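Local coordinates for disulfide bond protein A (Staphylococcus aureus, PDB 3BCI) that probably acts as a thiol:disulfide oxidoreductase of the thioredoxin family, using a redox-active cysteine pair in bacterial oxidative folding, at residues A[28-41]-A[163-175]. Residues are numbered along the deposited sequence; the frame is centred on the assembly and turned at random.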
loop_
_atom_site.group_PDB
_atom_site.type_symbol
_atom_site.label_atom_id
_atom_site.label_comp_id
_atom_site.label_asym_id
_atom_site.label_seq_id
_atom_site.Cartn_x
_atom_site.Cartn_y
_atom_site.Cartn_z
ATOM N N GLU A 28 -8.799 4.357 -7.147
ATOM C CA GLU A 28 -8.738 4.757 -8.548
ATOM C C GLU A 28 -7.308 4.779 -9.047
ATOM O O GLU A 28 -7.026 4.336 -10.158
ATOM C CB GLU A 28 -9.338 6.145 -8.728
ATOM C CG GLU A 28 -10.772 6.145 -9.168
ATOM C CD GLU A 28 -11.355 7.544 -9.205
ATOM O OE1 GLU A 28 -10.697 8.460 -9.724
ATOM O OE2 GLU A 28 -12.481 7.735 -8.718
ATOM N N LEU A 29 -6.404 5.316 -8.233
ATOM C CA LEU A 29 -5.002 5.366 -8.624
ATOM C C LEU A 29 -4.500 3.939 -8.842
ATOM O O LEU A 29 -3.859 3.640 -9.849
ATOM C CB LEU A 29 -4.175 6.071 -7.544
ATOM C CG LEU A 29 -2.669 6.259 -7.786
ATOM C CD1 LEU A 29 -2.160 7.394 -6.906
ATOM C CD2 LEU A 29 -1.905 4.964 -7.488
ATOM N N ASP A 30 -4.812 3.051 -7.906
ATOM C CA ASP A 30 -4.376 1.665 -8.014
ATOM C C ASP A 30 -4.846 1.016 -9.319
ATOM O O ASP A 30 -4.058 0.397 -10.034
ATOM C CB ASP A 30 -4.905 0.852 -6.833
ATOM C CG ASP A 30 -4.347 -0.557 -6.802
ATOM O OD1 ASP A 30 -3.199 -0.734 -6.335
ATOM O OD2 ASP A 30 -5.053 -1.478 -7.260
ATOM N N GLU A 31 -6.128 1.175 -9.629
ATOM C CA GLU A 31 -6.718 0.587 -10.831
ATOM C C GLU A 31 -6.166 1.175 -12.120
ATOM O O GLU A 31 -5.926 0.455 -13.084
ATOM C CB GLU A 31 -8.238 0.786 -10.829
ATOM C CG GLU A 31 -8.937 0.342 -9.563
ATOM C CD GLU A 31 -10.405 0.737 -9.543
ATOM O OE1 GLU A 31 -10.710 1.893 -9.900
ATOM O OE2 GLU A 31 -11.248 -0.100 -9.161
ATOM N N LYS A 32 -5.971 2.489 -12.128
ATOM C CA LYS A 32 -5.485 3.193 -13.309
ATOM C C LYS A 32 -3.976 3.189 -13.533
ATOM O O LYS A 32 -3.508 3.127 -14.673
ATOM C CB LYS A 32 -5.952 4.650 -13.261
ATOM C CG LYS A 32 -7.462 4.833 -13.319
ATOM C CD LYS A 32 -7.830 6.314 -13.222
ATOM C CE LYS A 32 -9.320 6.536 -13.454
ATOM N NZ LYS A 32 -9.660 7.984 -13.418
ATOM N N VAL A 33 -3.218 3.253 -12.447
ATOM C CA VAL A 33 -1.764 3.344 -12.539
ATOM C C VAL A 33 -0.930 2.082 -12.329
ATOM O O VAL A 33 -0.034 1.776 -13.126
ATOM C CB VAL A 33 -1.256 4.415 -11.543
ATOM C CG1 VAL A 33 0.261 4.447 -11.523
ATOM C CG2 VAL A 33 -1.827 5.780 -11.912
ATOM N N MET A 34 -1.214 1.364 -11.251
ATOM C CA MET A 34 -0.441 0.189 -10.888
ATOM C C MET A 34 -0.214 -0.918 -11.916
ATOM O O MET A 34 0.894 -1.441 -12.012
ATOM C CB MET A 34 -0.991 -0.393 -9.585
ATOM C CG MET A 34 -0.825 0.571 -8.400
ATOM S SD MET A 34 0.879 1.222 -8.230
ATOM C CE MET A 34 1.718 -0.202 -7.671
ATOM N N PRO A 35 -1.238 -1.289 -12.699
ATOM C CA PRO A 35 -0.992 -2.354 -13.677
ATOM C C PRO A 35 0.226 -2.092 -14.567
ATOM O O PRO A 35 1.092 -2.952 -14.716
ATOM C CB PRO A 35 -2.299 -2.399 -14.466
ATOM C CG PRO A 35 -3.312 -2.053 -13.422
ATOM C CD PRO A 35 -2.653 -0.881 -12.717
ATOM N N LYS A 36 0.296 -0.900 -15.148
ATOM C CA LYS A 36 1.414 -0.546 -16.016
ATOM C C LYS A 36 2.683 -0.196 -15.254
ATOM O O LYS A 36 3.777 -0.553 -15.682
ATOM C CB LYS A 36 1.044 0.634 -16.914
ATOM C CG LYS A 36 0.105 0.285 -18.041
ATOM C CD LYS A 36 -0.219 1.523 -18.855
ATOM C CE LYS A 36 -1.283 1.231 -19.888
ATOM N NZ LYS A 36 -1.678 2.462 -20.623
ATOM N N LEU A 37 2.541 0.511 -14.136
ATOM C CA LEU A 37 3.706 0.894 -13.343
ATOM C C LEU A 37 4.413 -0.371 -12.861
ATOM O O LEU A 37 5.637 -0.466 -12.880
ATOM C CB LEU A 37 3.284 1.741 -12.139
ATOM C CG LEU A 37 4.432 2.371 -11.348
ATOM C CD1 LEU A 37 5.184 3.349 -12.254
ATOM C CD2 LEU A 37 3.886 3.092 -10.114
ATOM N N ARG A 38 3.620 -1.344 -12.440
ATOM C CA ARG A 38 4.138 -2.612 -11.949
ATOM C C ARG A 38 4.861 -3.384 -13.054
ATOM O O ARG A 38 5.974 -3.868 -12.870
ATOM C CB ARG A 38 2.983 -3.450 -11.408
ATOM C CG ARG A 38 3.368 -4.834 -10.977
ATOM C CD ARG A 38 2.158 -5.601 -10.480
ATOM N NE ARG A 38 2.561 -6.907 -9.986
ATOM C CZ ARG A 38 1.755 -7.754 -9.365
ATOM N NH1 ARG A 38 0.484 -7.430 -9.160
ATOM N NH2 ARG A 38 2.227 -8.920 -8.944
ATOM N N LYS A 39 4.226 -3.488 -14.209
ATOM C CA LYS A 39 4.817 -4.220 -15.319
ATOM C C LYS A 39 6.076 -3.582 -15.885
ATOM O O LYS A 39 7.049 -4.269 -16.170
ATOM C CB LYS A 39 3.791 -4.381 -16.442
ATOM C CG LYS A 39 4.335 -5.087 -17.677
ATOM C CD LYS A 39 3.249 -5.310 -18.716
ATOM C CE LYS A 39 3.783 -6.076 -19.915
ATOM N NZ LYS A 39 2.696 -6.445 -20.862
ATOM N N ASN A 40 6.071 -2.266 -16.030
ATOM C CA ASN A 40 7.211 -1.587 -16.625
ATOM C C ASN A 40 8.290 -1.061 -15.698
ATOM O O ASN A 40 9.390 -0.747 -16.156
ATOM C CB ASN A 40 6.705 -0.445 -17.506
ATOM C CG ASN A 40 5.726 -0.923 -18.561
ATOM O OD1 ASN A 40 6.038 -1.816 -19.349
ATOM N ND2 ASN A 40 4.537 -0.334 -18.579
ATOM N N TYR A 41 8.012 -0.962 -14.402
ATOM C CA TYR A 41 9.029 -0.421 -13.512
ATOM C C TYR A 41 9.236 -1.090 -12.163
ATOM O O TYR A 41 10.347 -1.063 -11.635
ATOM C CB TYR A 41 8.778 1.074 -13.263
ATOM C CG TYR A 41 9.049 1.972 -14.445
ATOM C CD1 TYR A 41 8.032 2.326 -15.327
ATOM C CD2 TYR A 41 10.332 2.453 -14.692
ATOM C CE1 TYR A 41 8.289 3.139 -16.432
ATOM C CE2 TYR A 41 10.600 3.264 -15.790
ATOM C CZ TYR A 41 9.576 3.602 -16.654
ATOM O OH TYR A 41 9.848 4.405 -17.737
ATOM N N PRO A 163 -1.114 11.947 -10.606
ATOM C CA PRO A 163 -0.937 10.636 -9.976
ATOM C C PRO A 163 -1.885 9.544 -10.453
ATOM O O PRO A 163 -1.720 8.381 -10.095
ATOM C CB PRO A 163 -1.093 10.951 -8.492
ATOM C CG PRO A 163 -2.150 12.021 -8.514
ATOM C CD PRO A 163 -1.663 12.918 -9.640
ATOM N N TYR A 164 -2.863 9.914 -11.273
ATOM C CA TYR A 164 -3.822 8.950 -11.793
ATOM C C TYR A 164 -3.442 8.494 -13.190
ATOM O O TYR A 164 -4.069 7.603 -13.748
ATOM C CB TYR A 164 -5.221 9.570 -11.842
ATOM C CG TYR A 164 -5.735 10.011 -10.493
ATOM C CD1 TYR A 164 -6.221 9.082 -9.573
ATOM C CD2 TYR A 164 -5.722 11.356 -10.128
ATOM C CE1 TYR A 164 -6.681 9.480 -8.325
ATOM C CE2 TYR A 164 -6.181 11.765 -8.878
ATOM C CZ TYR A 164 -6.658 10.819 -7.983
ATOM O OH TYR A 164 -7.104 11.205 -6.742
ATOM N N ASP A 165 -2.405 9.099 -13.749
ATOM C CA ASP A 165 -1.978 8.767 -15.102
ATOM C C ASP A 165 -0.590 8.137 -15.160
ATOM O O ASP A 165 0.410 8.773 -14.846
ATOM C CB ASP A 165 -2.036 10.039 -15.951
ATOM C CG ASP A 165 -1.555 9.825 -17.366
ATOM O OD1 ASP A 165 -1.610 8.677 -17.856
ATOM O OD2 ASP A 165 -1.136 10.819 -17.990
ATOM N N TYR A 166 -0.541 6.871 -15.562
ATOM C CA TYR A 166 0.724 6.161 -15.663
ATOM C C TYR A 166 1.772 6.953 -16.435
ATOM O O TYR A 166 2.933 7.010 -16.028
ATOM C CB TYR A 166 0.517 4.802 -16.339
ATOM C CG TYR A 166 1.799 4.164 -16.816
ATOM C CD1 TYR A 166 2.750 3.701 -15.910
ATOM C CD2 TYR A 166 2.082 4.063 -18.175
ATOM C CE1 TYR A 166 3.956 3.153 -16.347
ATOM C CE2 TYR A 166 3.282 3.518 -18.625
ATOM C CZ TYR A 166 4.213 3.065 -17.707
ATOM O OH TYR A 166 5.401 2.534 -18.150
ATOM N N GLU A 167 1.367 7.570 -17.544
ATOM C CA GLU A 167 2.305 8.331 -18.363
ATOM C C GLU A 167 2.946 9.495 -17.623
ATOM O O GLU A 167 4.023 9.961 -18.000
ATOM C CB GLU A 167 1.615 8.843 -19.630
ATOM C CG GLU A 167 0.821 7.772 -20.355
ATOM C CD GLU A 167 0.575 8.104 -21.811
ATOM O OE1 GLU A 167 0.242 9.270 -22.113
ATOM O OE2 GLU A 167 0.707 7.192 -22.653
ATOM N N SER A 168 2.288 9.976 -16.574
ATOM C CA SER A 168 2.845 11.081 -15.808
ATOM C C SER A 168 4.012 10.569 -14.960
ATOM O O SER A 168 4.954 11.307 -14.664
ATOM C CB SER A 168 1.767 11.710 -14.921
ATOM O OG SER A 168 2.271 12.871 -14.290
ATOM N N TYR A 169 3.949 9.301 -14.569
ATOM C CA TYR A 169 5.033 8.706 -13.786
ATOM C C TYR A 169 6.194 8.449 -14.739
ATOM O O TYR A 169 7.343 8.790 -14.455
ATOM C CB TYR A 169 4.601 7.372 -13.173
ATOM C CG TYR A 169 3.564 7.479 -12.083
ATOM C CD1 TYR A 169 3.908 7.272 -10.744
ATOM C CD2 TYR A 169 2.236 7.778 -12.388
ATOM C CE1 TYR A 169 2.956 7.358 -9.739
ATOM C CE2 TYR A 169 1.275 7.868 -11.390
ATOM C CZ TYR A 169 1.641 7.657 -10.068
ATOM O OH TYR A 169 0.691 7.751 -9.079
ATOM N N GLU A 170 5.871 7.835 -15.870
ATOM C CA GLU A 170 6.850 7.504 -16.895
ATOM C C GLU A 170 7.633 8.746 -17.301
ATOM O O GLU A 170 8.836 8.679 -17.565
ATOM C CB GLU A 170 6.129 6.903 -18.105
ATOM C CG GLU A 170 7.036 6.334 -19.170
ATOM C CD GLU A 170 6.267 5.527 -20.195
ATOM O OE1 GLU A 170 5.302 6.069 -20.774
ATOM O OE2 GLU A 170 6.627 4.353 -20.422
ATOM N N LYS A 171 6.946 9.882 -17.331
ATOM C CA LYS A 171 7.564 11.149 -17.693
ATOM C C LYS A 171 8.732 11.457 -16.761
ATOM O O LYS A 171 9.825 11.783 -17.218
ATOM C CB LYS A 171 6.517 12.261 -17.630
ATOM C CG LYS A 171 6.950 13.591 -18.217
ATOM C CD LYS A 171 5.747 14.509 -18.353
ATOM C CE LYS A 171 6.126 15.961 -18.147
ATOM N NZ LYS A 171 4.926 16.841 -18.170
ATOM N N LEU A 172 8.503 11.342 -15.456
ATOM C CA LEU A 172 9.551 11.597 -14.472
ATOM C C LEU A 172 10.641 10.531 -14.488
ATOM O O LEU A 172 11.809 10.821 -14.231
ATOM C CB LEU A 172 8.957 11.664 -13.061
ATOM C CG LEU A 172 8.346 12.988 -12.619
ATOM C CD1 LEU A 172 7.856 12.870 -11.182
ATOM C CD2 LEU A 172 9.389 14.086 -12.735
ATOM N N LEU A 173 10.253 9.298 -14.795
ATOM C CA LEU A 173 11.186 8.179 -14.803
ATOM C C LEU A 173 12.074 8.105 -16.039
ATOM O O LEU A 173 13.133 7.481 -15.997
ATOM C CB LEU A 173 10.418 6.859 -14.634
ATOM C CG LEU A 173 9.679 6.696 -13.299
ATOM C CD1 LEU A 173 8.764 5.496 -13.361
ATOM C CD2 LEU A 173 10.676 6.556 -12.166
ATOM N N LYS A 174 11.656 8.733 -17.134
ATOM C CA LYS A 174 12.457 8.694 -18.357
ATOM C C LYS A 174 13.881 9.151 -18.108
ATOM O O LYS A 174 14.835 8.410 -18.354
ATOM C CB LYS A 174 11.831 9.547 -19.463
ATOM C CG LYS A 174 10.766 8.812 -20.253
ATOM C CD LYS A 174 10.975 7.303 -20.148
ATOM C CE LYS A 174 9.883 6.512 -20.846
ATOM N NZ LYS A 174 9.924 6.686 -22.322
ATOM N N ASP A 175 14.022 10.383 -17.638
ATOM C CA ASP A 175 15.333 10.920 -17.316
ATOM C C ASP A 175 15.878 10.070 -16.165
ATOM O O ASP A 175 15.667 10.448 -14.990
ATOM C CB ASP A 175 15.231 12.390 -16.883
ATOM C CG ASP A 175 13.819 12.940 -16.990
ATOM O OD1 ASP A 175 13.672 14.124 -17.361
ATOM O OD2 ASP A 175 12.855 12.202 -16.694
HETATM O O HOH W 1 -2.811 5.434 -16.294
#
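Val33 and Tyr169 meet in the tightly packed part of this contact, where helix 24-42, at whose start lies the redox-active pair Cys23 and Cys26, packs against the C-terminal helix 166-174 of the thioredoxin fold. Val33 is branched and serves two surfaces: CG1 lies over the Tyr169 ring face, 3.9 Å from its centroid, while CG2 presses on the backbone of Pro163 and Tyr164. The Tyr169 hydroxyl donates to Pro163 O (2.7 Å between OH and O), a bond that ties ring to loop and gives a polar group a partner beside the apolar Leu29. Leu37 CD1 fills the angle between Tyr169 and Leu173.

Farther along, Leu173 CD1 stands almost centrally over the Tyr41 ring, 5° off its normal; a branched leucine can set one methyl squarely on the flat ring. Tyr166, its CG anti to the backbone N (chi1 165°), reaches as a knob among Lys36, Leu37, Asn40 and Tyr41, and Lys36 lays CB over its face, 3.6 Å from the centroid.

The solvent side is looser. The ammonium end of Lys36 leads away, and one water bridges Lys32 O and Tyr166 N. Apolar and CH-pi packing thus carries most of the join.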